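Local coordinates for 3-oxoacyl-[acyl-carrier-protein] reductase (Sinorhizobium meliloti, PDB 3U9L) that probably reduces 3-oxoacyl groups carried on acyl carrier protein with NADPH, as a member of the short-chain dehydrogenase/reductase family, at residues Thr21-Ala26 with Glu48-Phe53; Gln173-Leu178 with Arg259-His264; Ser186-Gly191 with Ser242-Ala247. All coordinates share one frame; numbering follows the deposited sequence.

Interaction 1 (Thr21-Ala26 with Glu48-Phe53)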
ATOM      1  N   THR A  21      21.336  12.295   5.305  1.00 25.16           N
ATOM      2  CA  THR A  21      20.771  13.278   4.358  1.00 24.14           C
ATOM      3  C   THR A  21      20.731  14.682   4.936  1.00 23.10           C
ATOM      4  O   THR A  21      21.050  15.652   4.220  1.00 23.66           O
ATOM      5  CB  THR A  21      19.385  12.827   3.858  1.00 23.19           C
ATOM      6  OG1 THR A  21      19.563  11.608   3.130  1.00 24.51           O
ATOM      7  CG2 THR A  21      18.791  13.854   2.900  1.00 22.85           C
ATOM      8  N   ALA A  22      20.319  14.820   6.198  1.00 21.98           N
ATOM      9  CA  ALA A  22      20.292  16.130   6.862  1.00 22.62           C
ATOM     10  C   ALA A  22      21.710  16.730   6.889  1.00 24.28           C
ATOM     11  O   ALA A  22      21.914  17.879   6.519  1.00 23.29           O
ATOM     12  CB  ALA A  22      19.737  15.997   8.249  1.00 22.52           C
ATOM     13  N   GLU A  23      22.711  15.911   7.228  1.00 23.37           N
ATOM     14  CA  GLU A  23      24.092  16.396   7.248  1.00 26.14           C
ATOM     15  C   GLU A  23      24.588  16.794   5.855  1.00 25.66           C
ATOM     16  O   GLU A  23      25.198  17.847   5.678  1.00 26.69           O
ATOM     17  CB  GLU A  23      25.024  15.356   7.906  1.00 25.34           C
ATOM     18  CG  GLU A  23      24.564  15.024   9.309  1.00 27.29           C
ATOM     19  CD  GLU A  23      25.421  13.945  10.025  1.00 31.12           C
ATOM     20  OE1 GLU A  23      26.121  13.150   9.338  1.00 29.57           O
ATOM     21  OE2 GLU A  23      25.363  13.897  11.295  1.00 31.22           O
ATOM     22  N   ALA A  24      24.345  15.966   4.853  1.00 25.31           N
ATOM     23  CA  ALA A  24      24.788  16.340   3.498  1.00 25.99           C
ATOM     24  C   ALA A  24      24.113  17.600   2.961  1.00 24.69           C
ATOM     25  O   ALA A  24      24.750  18.438   2.298  1.00 25.15           O
ATOM     26  CB  ALA A  24      24.601  15.150   2.515  1.00 24.19           C
ATOM     27  N   LEU A  25      22.821  17.751   3.239  1.00 24.18           N
ATOM     28  CA  LEU A  25      22.109  18.938   2.783  1.00 24.77           C
ATOM     29  C   LEU A  25      22.649  20.178   3.499  1.00 26.01           C
ATOM     30  O   LEU A  25      22.760  21.244   2.909  1.00 24.31           O
ATOM     31  CB  LEU A  25      20.612  18.835   2.985  1.00 22.31           C
ATOM     32  CG  LEU A  25      19.942  17.893   1.961  1.00 23.08           C
ATOM     33  CD1 LEU A  25      18.523  17.532   2.462  1.00 21.18           C
ATOM     34  CD2 LEU A  25      19.910  18.556   0.556  1.00 21.91           C
ATOM     35  N   ALA A  26      22.967  20.025   4.775  1.00 25.09           N
ATOM     36  CA  ALA A  26      23.502  21.155   5.532  1.00 25.80           C
ATOM     37  C   ALA A  26      24.928  21.457   4.988  1.00 27.20           C
ATOM     38  O   ALA A  26      25.338  22.606   4.881  1.00 28.00           O
ATOM     39  CB  ALA A  26      23.518  20.807   6.992  1.00 26.14           C
ATOM     40  N   GLU A  48      22.922  14.708  20.274  1.00 32.21           N
ATOM     41  CA  GLU A  48      24.313  15.098  20.576  1.00 32.49           C
ATOM     42  C   GLU A  48      25.211  14.840  19.398  1.00 31.13           C
ATOM     43  O   GLU A  48      26.029  15.681  19.058  1.00 29.99           O
ATOM     44  CB  GLU A  48      24.848  14.352  21.808  1.00 33.84           C
ATOM     45  CG  GLU A  48      23.992  14.599  23.013  1.00 37.07           C
ATOM     46  CD  GLU A  48      24.513  13.937  24.292  1.00 44.76           C
ATOM     47  OE1 GLU A  48      25.555  13.212  24.249  1.00 43.32           O
ATOM     48  OE2 GLU A  48      23.857  14.170  25.350  1.00 48.06           O
ATOM     49  N   ALA A  49      25.050  13.672  18.773  1.00 30.48           N
ATOM     50  CA  ALA A  49      25.852  13.302  17.609  1.00 30.40           C
ATOM     51  C   ALA A  49      25.700  14.283  16.472  1.00 31.85           C
ATOM     52  O   ALA A  49      26.692  14.731  15.899  1.00 33.44           O
ATOM     53  CB  ALA A  49      25.519  11.874  17.148  1.00 33.52           C
ATOM     54  N   ILE A  50      24.455  14.656  16.171  1.00 32.40           N
ATOM     55  CA  ILE A  50      24.144  15.564  15.073  1.00 32.69           C
ATOM     56  C   ILE A  50      24.600  16.990  15.403  1.00 31.21           C
ATOM     57  O   ILE A  50      25.115  17.728  14.544  1.00 30.35           O
ATOM     58  CB  ILE A  50      22.570  15.596  14.801  1.00 32.00           C
ATOM     59  CG1 ILE A  50      22.065  14.317  14.160  1.00 32.27           C
ATOM     60  CG2 ILE A  50      22.129  16.751  13.942  1.00 30.29           C
ATOM     61  CD1 ILE A  50      20.595  14.112  14.505  1.00 33.18           C
ATOM     62  N   ALA A  51      24.323  17.412  16.625  1.00 30.61           N
ATOM     63  CA  ALA A  51      24.720  18.753  17.056  1.00 31.19           C
ATOM     64  C   ALA A  51      26.263  18.917  16.970  1.00 31.58           C
ATOM     65  O   ALA A  51      26.766  19.950  16.539  1.00 31.59           O
ATOM     66  CB  ALA A  51      24.239  18.997  18.488  1.00 32.82           C
ATOM     67  N   GLY A  52      27.003  17.882  17.363  1.00 29.72           N
ATOM     68  CA  GLY A  52      28.450  17.916  17.310  1.00 28.82           C
ATOM     69  C   GLY A  52      28.939  18.071  15.884  1.00 29.97           C
ATOM     70  O   GLY A  52      29.850  18.857  15.615  1.00 26.36           O
ATOM     71  N   PHE A  53      28.356  17.295  14.959  1.00 31.19           N
ATOM     72  CA  PHE A  53      28.670  17.424  13.530  1.00 30.19           C
ATOM     73  C   PHE A  53      28.401  18.835  13.020  1.00 28.05           C
ATOM     74  O   PHE A  53      29.202  19.404  12.297  1.00 30.19           O
ATOM     75  CB  PHE A  53      27.828  16.445  12.679  1.00 32.66           C
ATOM     76  CG  PHE A  53      28.040  16.613  11.187  1.00 31.02           C
ATOM     77  CD1 PHE A  53      27.292  17.540  10.456  1.00 28.94           C
ATOM     78  CD2 PHE A  53      29.004  15.822  10.522  1.00 32.27           C
ATOM     79  CE1 PHE A  53      27.481  17.694   9.101  1.00 29.99           C
ATOM     80  CE2 PHE A  53      29.219  15.960   9.160  1.00 31.75           C
ATOM     81  CZ  PHE A  53      28.460  16.905   8.443  1.00 31.53           C
TER

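Interaction 2 (Gln173-Leu178 with Arg259-His264)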
ATOM      1  N   GLN A 173      -0.052  10.281  -6.027  1.00 15.61           N
ATOM      2  CA  GLN A 173      -1.271  11.027  -6.037  1.00 16.70           C
ATOM      3  C   GLN A 173      -1.066  12.500  -5.706  1.00 17.54           C
ATOM      4  O   GLN A 173      -1.581  13.384  -6.429  1.00 17.08           O
ATOM      5  CB  GLN A 173      -2.289  10.363  -5.081  1.00 18.32           C
ATOM      6  CG  GLN A 173      -2.752   8.929  -5.492  1.00 16.43           C
ATOM      7  CD  GLN A 173      -3.823   8.998  -6.536  1.00 22.58           C
ATOM      8  OE1 GLN A 173      -5.041   9.285  -6.234  1.00 23.15           O
ATOM      9  NE2 GLN A 173      -3.420   8.782  -7.786  1.00 21.50           N
ATOM     10  N   TYR A 174      -0.289  12.784  -4.661  1.00 16.31           N
ATOM     11  CA  TYR A 174      -0.006  14.164  -4.269  1.00 16.50           C
ATOM     12  C   TYR A 174       0.759  14.888  -5.361  1.00 17.27           C
ATOM     13  O   TYR A 174       0.515  16.066  -5.613  1.00 16.19           O
ATOM     14  CB  TYR A 174       0.819  14.188  -2.987  1.00 15.36           C
ATOM     15  CG  TYR A 174       0.002  14.268  -1.709  1.00 15.96           C
ATOM     16  CD1 TYR A 174      -0.626  15.467  -1.329  1.00 15.58           C
ATOM     17  CD2 TYR A 174      -0.070  13.201  -0.846  1.00 14.59           C
ATOM     18  CE1 TYR A 174      -1.338  15.579  -0.132  1.00 16.48           C
ATOM     19  CE2 TYR A 174      -0.800  13.298   0.376  1.00 15.47           C
ATOM     20  CZ  TYR A 174      -1.439  14.494   0.714  1.00 16.58           C
ATOM     21  OH  TYR A 174      -2.139  14.624   1.910  1.00 16.15           O
ATOM     22  N   ALA A 175       1.685  14.182  -6.010  1.00 17.04           N
ATOM     23  CA  ALA A 175       2.426  14.754  -7.134  1.00 17.32           C
ATOM     24  C   ALA A 175       1.463  15.399  -8.137  1.00 17.20           C
ATOM     25  O   ALA A 175       1.683  16.550  -8.561  1.00 17.74           O
ATOM     26  CB  ALA A 175       3.283  13.662  -7.844  1.00 16.86           C
ATOM     27  N   ARG A 176       0.387  14.685  -8.495  1.00 17.52           N
ATOM     28  CA  ARG A 176      -0.609  15.217  -9.466  1.00 17.97           C
ATOM     29  C   ARG A 176      -1.467  16.315  -8.845  1.00 17.82           C
ATOM     30  O   ARG A 176      -1.775  17.314  -9.477  1.00 18.43           O
ATOM     31  CB  ARG A 176      -1.602  14.135  -9.909  1.00 19.51           C
ATOM     32  CG  ARG A 176      -1.089  12.922 -10.686  1.00 20.62           C
ATOM     33  CD  ARG A 176       0.355  12.798 -10.781  1.00 22.47           C
ATOM     34  NE  ARG A 176       0.696  11.489 -11.377  1.00 25.91           N
ATOM     35  CZ  ARG A 176       1.872  11.225 -11.939  1.00 26.46           C
ATOM     36  NH1 ARG A 176       2.061  10.027 -12.480  1.00 28.11           N
ATOM     37  NH2 ARG A 176       2.836  12.162 -12.006  1.00 25.14           N
ATOM     38  N   GLU A 177      -1.901  16.079  -7.617  1.00 17.12           N
ATOM     39  CA  GLU A 177      -2.869  16.944  -6.978  1.00 18.30           C
ATOM     40  C   GLU A 177      -2.227  18.267  -6.526  1.00 18.42           C
ATOM     41  O   GLU A 177      -2.918  19.247  -6.350  1.00 18.53           O
ATOM     42  CB  GLU A 177      -3.531  16.233  -5.798  1.00 18.51           C
ATOM     43  CG  GLU A 177      -4.336  14.927  -6.152  1.00 18.84           C
ATOM     44  CD  GLU A 177      -4.969  14.289  -4.886  1.00 20.04           C
ATOM     45  OE1 GLU A 177      -5.106  15.008  -3.875  1.00 19.01           O
ATOM     46  OE2 GLU A 177      -5.307  13.069  -4.864  1.00 20.44           O
ATOM     47  N   LEU A 178      -0.912  18.302  -6.373  1.00 17.43           N
ATOM     48  CA  LEU A 178      -0.243  19.515  -5.980  1.00 18.52           C
ATOM     49  C   LEU A 178       0.367  20.232  -7.170  1.00 20.67           C
ATOM     50  O   LEU A 178       0.897  21.346  -7.009  1.00 19.45           O
ATOM     51  CB  LEU A 178       0.898  19.221  -4.997  1.00 18.05           C
ATOM     52  CG  LEU A 178       0.504  18.624  -3.634  1.00 18.54           C
ATOM     53  CD1 LEU A 178       1.752  18.263  -2.871  1.00 17.36           C
ATOM     54  CD2 LEU A 178      -0.351  19.676  -2.864  1.00 18.48           C
ATOM     55  N   ARG A 259      13.681  18.654 -11.881  1.00 26.63           N
ATOM     56  CA  ARG A 259      13.930  17.511 -10.993  1.00 26.36           C
ATOM     57  C   ARG A 259      13.355  16.165 -11.483  1.00 24.73           C
ATOM     58  O   ARG A 259      12.221  16.100 -11.963  1.00 24.59           O
ATOM     59  CB  ARG A 259      13.444  17.861  -9.592  1.00 25.77           C
ATOM     60  CG  ARG A 259      14.195  19.061  -9.068  1.00 26.50           C
ATOM     61  CD  ARG A 259      13.795  19.396  -7.687  1.00 26.99           C
ATOM     62  NE  ARG A 259      14.692  20.387  -7.085  1.00 27.03           N
ATOM     63  CZ  ARG A 259      14.356  21.656  -6.828  1.00 29.29           C
ATOM     64  NH1 ARG A 259      13.125  22.089  -7.080  1.00 26.34           N
ATOM     65  NH2 ARG A 259      15.236  22.469  -6.244  1.00 29.28           N
ATOM     66  N   PRO A 260      14.130  15.073 -11.329  1.00 23.94           N
ATOM     67  CA  PRO A 260      13.614  13.769 -11.756  1.00 22.79           C
ATOM     68  C   PRO A 260      12.429  13.424 -10.877  1.00 23.41           C
ATOM     69  O   PRO A 260      12.467  13.792  -9.703  1.00 23.72           O
ATOM     70  CB  PRO A 260      14.753  12.789 -11.435  1.00 24.07           C
ATOM     71  CG  PRO A 260      15.812  13.600 -10.583  1.00 24.91           C
ATOM     72  CD  PRO A 260      15.334  15.017 -10.468  1.00 24.12           C
ATOM     73  N   PHE A 261      11.459  12.685 -11.405  1.00 21.21           N
ATOM     74  CA  PHE A 261      10.352  12.162 -10.606  1.00 21.26           C
ATOM     75  C   PHE A 261      10.740  11.016  -9.602  1.00 20.60           C
ATOM     76  O   PHE A 261      10.292  11.044  -8.489  1.00 19.04           O
ATOM     77  CB  PHE A 261       9.215  11.689 -11.529  1.00 21.91           C
ATOM     78  CG  PHE A 261       7.966  11.283 -10.794  1.00 21.79           C
ATOM     79  CD1 PHE A 261       7.211  12.224 -10.127  1.00 22.73           C
ATOM     80  CD2 PHE A 261       7.547   9.957 -10.778  1.00 22.20           C
ATOM     81  CE1 PHE A 261       6.058  11.867  -9.446  1.00 22.45           C
ATOM     82  CE2 PHE A 261       6.376   9.583 -10.104  1.00 23.18           C
ATOM     83  CZ  PHE A 261       5.633  10.545  -9.431  1.00 22.33           C
ATOM     84  N   ARG A 262      11.594  10.109 -10.030  1.00 21.35           N
ATOM     85  CA  ARG A 262      12.136   9.071  -9.171  1.00 20.17           C
ATOM     86  C   ARG A 262      13.634   8.952  -9.320  1.00 21.72           C
ATOM     87  O   ARG A 262      14.129   9.117 -10.394  1.00 20.58           O
ATOM     88  CB  ARG A 262      11.537   7.710  -9.443  1.00 22.03           C
ATOM     89  CG  ARG A 262      10.136   7.552  -9.141  1.00 23.77           C
ATOM     90  CD  ARG A 262       9.711   6.173  -9.385  1.00 22.41           C
ATOM     91  NE  ARG A 262       8.313   6.030  -9.105  1.00 25.24           N
ATOM     92  CZ  ARG A 262       7.800   5.835  -7.919  1.00 20.34           C
ATOM     93  NH1 ARG A 262       6.509   5.757  -7.809  1.00 19.86           N
ATOM     94  NH2 ARG A 262       8.533   5.424  -6.945  1.00 20.94           N
ATOM     95  N   VAL A 263      14.332   8.627  -8.242  1.00 20.40           N
ATOM     96  CA  VAL A 263      15.789   8.419  -8.327  1.00 20.17           C
ATOM     97  C   VAL A 263      15.977   7.064  -7.657  1.00 20.81           C
ATOM     98  O   VAL A 263      15.490   6.845  -6.548  1.00 19.48           O
ATOM     99  CB  VAL A 263      16.632   9.553  -7.629  1.00 20.09           C
ATOM    100  CG1 VAL A 263      18.112   9.220  -7.619  1.00 21.55           C
ATOM    101  CG2 VAL A 263      16.440  10.895  -8.330  1.00 20.99           C
ATOM    102  N   HIS A 264      16.608   6.140  -8.375  1.00 20.35           N
ATOM    103  CA  HIS A 264      16.846   4.770  -7.921  1.00 20.29           C
ATOM    104  C   HIS A 264      18.264   4.679  -7.352  1.00 21.31           C
ATOM    105  O   HIS A 264      19.227   5.050  -8.020  1.00 21.84           O
ATOM    106  CB  HIS A 264      16.573   3.770  -9.063  1.00 18.95           C
ATOM    107  CG  HIS A 264      15.152   3.827  -9.549  1.00 19.51           C
ATOM    108  ND1 HIS A 264      14.114   3.200  -8.888  1.00 19.19           N
ATOM    109  CD2 HIS A 264      14.578   4.497 -10.582  1.00 19.91           C
ATOM    110  CE1 HIS A 264      12.970   3.483  -9.497  1.00 19.81           C
ATOM    111  NE2 HIS A 264      13.214   4.275 -10.517  1.00 19.20           N
TER

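Interaction 3 (Ser186-Gly191 with Ser242-Ala247)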
ATOM      1  N   SER A 186       9.673  14.618  -5.919  1.00 18.66           N
ATOM      2  CA  SER A 186      10.691  13.692  -6.331  1.00 17.65           C
ATOM      3  C   SER A 186      10.689  12.516  -5.328  1.00 19.10           C
ATOM      4  O   SER A 186      10.577  12.725  -4.098  1.00 18.25           O
ATOM      5  CB  SER A 186      12.046  14.438  -6.445  1.00 20.11           C
ATOM      6  OG  SER A 186      13.049  13.494  -6.786  1.00 26.95           O
ATOM      7  N   ILE A 187      10.754  11.276  -5.838  1.00 15.98           N
ATOM      8  CA  ILE A 187      10.647  10.122  -5.002  1.00 15.73           C
ATOM      9  C   ILE A 187      11.975   9.346  -5.078  1.00 18.25           C
ATOM     10  O   ILE A 187      12.461   8.996  -6.147  1.00 17.95           O
ATOM     11  CB  ILE A 187       9.518   9.169  -5.437  1.00 17.19           C
ATOM     12  CG1 ILE A 187       8.148   9.907  -5.431  1.00 16.69           C
ATOM     13  CG2 ILE A 187       9.519   7.943  -4.497  1.00 16.74           C
ATOM     14  CD1 ILE A 187       6.885   9.168  -5.950  1.00 17.16           C
ATOM     15  N   ILE A 188      12.563   9.112  -3.929  1.00 16.75           N
ATOM     16  CA  ILE A 188      13.806   8.375  -3.848  1.00 18.43           C
ATOM     17  C   ILE A 188      13.437   6.921  -3.573  1.00 17.31           C
ATOM     18  O   ILE A 188      12.648   6.607  -2.670  1.00 16.57           O
ATOM     19  CB  ILE A 188      14.705   8.920  -2.704  1.00 17.82           C
ATOM     20  CG1 ILE A 188      14.814  10.483  -2.738  1.00 18.18           C
ATOM     21  CG2 ILE A 188      16.038   8.214  -2.697  1.00 17.99           C
ATOM     22  CD1 ILE A 188      15.273  11.120  -4.080  1.00 18.88           C
ATOM     23  N   VAL A 189      14.021   6.056  -4.379  1.00 16.63           N
ATOM     24  CA  VAL A 189      13.783   4.638  -4.315  1.00 18.56           C
ATOM     25  C   VAL A 189      15.069   3.844  -3.909  1.00 19.36           C
ATOM     26  O   VAL A 189      15.822   3.368  -4.739  1.00 19.62           O
ATOM     27  CB  VAL A 189      13.117   4.129  -5.617  1.00 18.11           C
ATOM     28  CG1 VAL A 189      12.711   2.696  -5.472  1.00 19.05           C
ATOM     29  CG2 VAL A 189      11.874   4.990  -5.924  1.00 17.90           C
ATOM     30  N   PRO A 190      15.310   3.732  -2.600  1.00 19.33           N
ATOM     31  CA  PRO A 190      16.496   3.022  -2.067  1.00 22.00           C
ATOM     32  C   PRO A 190      16.305   1.536  -2.079  1.00 20.00           C
ATOM     33  O   PRO A 190      15.219   1.059  -1.739  1.00 18.74           O
ATOM     34  CB  PRO A 190      16.594   3.481  -0.596  1.00 22.13           C
ATOM     35  CG  PRO A 190      15.480   4.423  -0.373  1.00 22.74           C
ATOM     36  CD  PRO A 190      14.498   4.337  -1.531  1.00 18.95           C
ATOM     37  N   GLY A 191      17.352   0.818  -2.485  1.00 21.30           N
ATOM     38  CA  GLY A 191      17.341  -0.638  -2.433  1.00 22.26           C
ATOM     39  C   GLY A 191      17.833  -1.073  -1.063  1.00 26.56           C
ATOM     40  O   GLY A 191      17.790  -0.302  -0.088  1.00 26.01           O
ATOM     41  N   SER A 242      25.378   6.298   2.154  1.00 35.52           N
ATOM     42  CA  SER A 242      25.625   7.678   1.798  1.00 36.15           C
ATOM     43  C   SER A 242      25.268   7.957   0.319  1.00 33.59           C
ATOM     44  O   SER A 242      25.131   9.097  -0.083  1.00 29.57           O
ATOM     45  CB  SER A 242      27.087   8.039   2.073  1.00 38.06           C
ATOM     46  OG  SER A 242      27.932   7.051   1.476  1.00 43.35           O
ATOM     47  N   LEU A 243      25.145   6.910  -0.492  1.00 34.40           N
ATOM     48  CA  LEU A 243      24.740   7.113  -1.884  1.00 31.99           C
ATOM     49  C   LEU A 243      23.367   7.776  -1.931  1.00 29.47           C
ATOM     50  O   LEU A 243      23.074   8.502  -2.834  1.00 28.19           O
ATOM     51  CB  LEU A 243      24.604   5.767  -2.580  1.00 33.03           C
ATOM     52  CG  LEU A 243      25.949   5.055  -2.777  1.00 37.88           C
ATOM     53  CD1 LEU A 243      25.740   3.594  -3.214  1.00 35.22           C
ATOM     54  CD2 LEU A 243      26.692   5.887  -3.806  1.00 35.58           C
ATOM     55  N   VAL A 244      22.515   7.452  -0.965  1.00 29.06           N
ATOM     56  CA  VAL A 244      21.174   7.987  -0.925  1.00 27.47           C
ATOM     57  C   VAL A 244      21.251   9.474  -0.594  1.00 28.02           C
ATOM     58  O   VAL A 244      20.621  10.284  -1.264  1.00 26.14           O
ATOM     59  CB  VAL A 244      20.312   7.256   0.108  1.00 28.57           C
ATOM     60  CG1 VAL A 244      18.946   7.948   0.273  1.00 27.12           C
ATOM     61  CG2 VAL A 244      20.146   5.785  -0.290  1.00 28.92           C
ATOM     62  N   ALA A 245      22.021   9.834   0.436  1.00 27.04           N
ATOM     63  CA  ALA A 245      22.174  11.228   0.813  1.00 25.73           C
ATOM     64  C   ALA A 245      22.700  12.028  -0.378  1.00 26.91           C
ATOM     65  O   ALA A 245      22.251  13.156  -0.650  1.00 27.07           O
ATOM     66  CB  ALA A 245      23.099  11.374   2.053  1.00 26.88           C
ATOM     67  N   ASP A 246      23.610  11.451  -1.145  1.00 27.22           N
ATOM     68  CA  ASP A 246      24.196  12.251  -2.217  1.00 27.65           C
ATOM     69  C   ASP A 246      23.191  12.398  -3.350  1.00 27.88           C
ATOM     70  O   ASP A 246      23.132  13.442  -3.964  1.00 27.29           O
ATOM     71  CB  ASP A 246      25.504  11.647  -2.720  1.00 30.44           C
ATOM     72  CG  ASP A 246      26.609  11.648  -1.631  1.00 37.58           C
ATOM     73  OD1 ASP A 246      26.814  12.705  -0.911  1.00 34.27           O
ATOM     74  OD2 ASP A 246      27.229  10.560  -1.486  1.00 38.57           O
ATOM     75  N   ALA A 247      22.379  11.370  -3.596  1.00 28.21           N
ATOM     76  CA  ALA A 247      21.288  11.517  -4.601  1.00 27.44           C
ATOM     77  C   ALA A 247      20.346  12.612  -4.203  1.00 25.43           C
ATOM     78  O   ALA A 247      19.876  13.357  -5.045  1.00 27.17           O
ATOM     79  CB  ALA A 247      20.525  10.201  -4.801  1.00 25.97           C
TER

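Interaction 1 (Thr21-Ala26 with Glu48-Phe53)
Glu-23 lies along one face of the Phe-53 ring, and this pair makes most of the contact between the two helices. The apolar part is a CH-pi contact. Glu-23 CB stands 4.0 Å from the centroid of the Phe-53 ring, over the face. Its closest ring atom is CE1: Glu-23 CB to Phe-53 CE1 is 3.6 Å. The second component is a stack of flat groups. The Glu-23 carboxylate and the Phe-53 ring are 9° apart in plane. Glu-23 CD sits 3.9 Å above the plane of the Phe-53 ring, off-centre, nearer the ring's outline. Torsions explain the overlap. Phe-53 CG is anti to the backbone N (chi1 176°), which sends the ring out to helix 16-27, and Glu-23 runs extended beyond CG along it. An alanine in place of Phe-53 would probably leave the Glu-23 chain without its flat support and freer to turn.

Ile-50 adds a looser van der Waals contact, with Glu-23 OE2 4.3 Å from Ile-50 CA. Arg-19 lies near the same carboxylate, but that ion pair is long and weak. Leu-61 of strand 61-65 touches both Glu-23 and Ile-50.

Helices 16-27 and 44-57 follow strands 7-10 and 31-36 in the Rossmann-type fold of this family. The contact joins two successive helices of that beta-alpha-beta region.

Interaction 2 (Gln173-Leu178 with Arg259-His264)
Phe-261 points its ring at the helix, and Ala-175 meets it at the edge. Ala-175 CB lies in the plane of the ring, 3.7 Å from Phe-261 CE1. The methyl therefore abuts the rim and covers neither face. Phe-261 CG is anti to the backbone N (chi1 -173°), and this carries the ring away from its own backbone to the helix.

Arg-176 reaches the same corner of the ring by another route. Its CB does not head straight for Phe-261, but its guanidinium swings back to the ring. The chain is bent at chi2 (8°, nearly eclipsed), then extended at chi3. This brings the guanidinium up to the CE1-CZ side of the ring. Arg-176 NH2 is 4.1 Å from Phe-261 CE1, and about as far from CZ. The two side chains run roughly perpendicular, yet their planes are only 14° apart. NH2 approaches the ring obliquely, at van der Waals distance. The whole contact is small, with 100 Å² buried.

Around it, Arg-176 also packs on Arg-283 and Leu-287 of helix 272-289, and on Pro-155 of the second subunit. Gln-173 and Glu-177 make hydrogen bonds to that subunit, so helix 158-179 serves the dimer interface as well. Ala-175 touches Thr-185 of strand 183-190. Phe-261 pairs through its backbone with Ile-187 of that strand. Phe-261 thus stands just ahead of the outermost strand of this chain's sheet, 262-265, against the helix that leads into the neighbouring strand 183-190.

Interaction 3 (Ser186-Gly191 with Ser242-Ala247)
Val-244 packs against Ile-188 and Pro-190, using a different methyl for each. The contacts are all apolar. Val-244 CG1 meets Ile-188 CG2 at 4.2 Å, and the two side chains cross at a slant. Val-244 CG2 meets Pro-190 CB, also at 4.2 Å. The valine has CG1 anti to its backbone N (chi1 173°), which leaves CG2 beside that N and directs the two methyls to separate strand residues. The two segments bury 136 Å² between them. Ala-247, about one turn further along the helix, turns its CB toward Ile-188 at a longer range.

The three touching residues are buried, and side chains from neighbouring elements pack round them. Phe-17 of helix 16-27 touches both Val-244 and Pro-190. Ile-144 of strand 139-144 touches Ile-188 and Pro-190, and Ile-142 touches Ile-188.

Strand 183-190 belongs to the parallel sheet, and helix 242-252 covers part of one face. Val-244 fills part of the helix-to-sheet interface of a Rossmann-type alpha/beta fold. It does so at the C-terminal end of the strand, where Pro-190 and Gly-191 are consistent with the Pro-Gly motif of the family.

Overall arrangement
From the N terminus, interaction 1 comes first. It closes a short loop over strand 31-36 and is complete before the others begin. Interaction 2 opens at helix 158-179 and closes far along the chain, at the start of strand 262-265. Interaction 3 is nested inside that loop. Interactions 2 and 3 meet in the sheet, where Val-263 O to Val-189 N is a probable hydrogen bond. Interactions 1 and 3 touch through Thr-21 and Ala-24 against Ala-245. They lie on one face of the sheet, with helices 16-27, 44-57 and 242-252; interaction 2 lies on the other, with helix 158-179. Interactions 1 and 2 do not touch; their centres are about 26 Å apart.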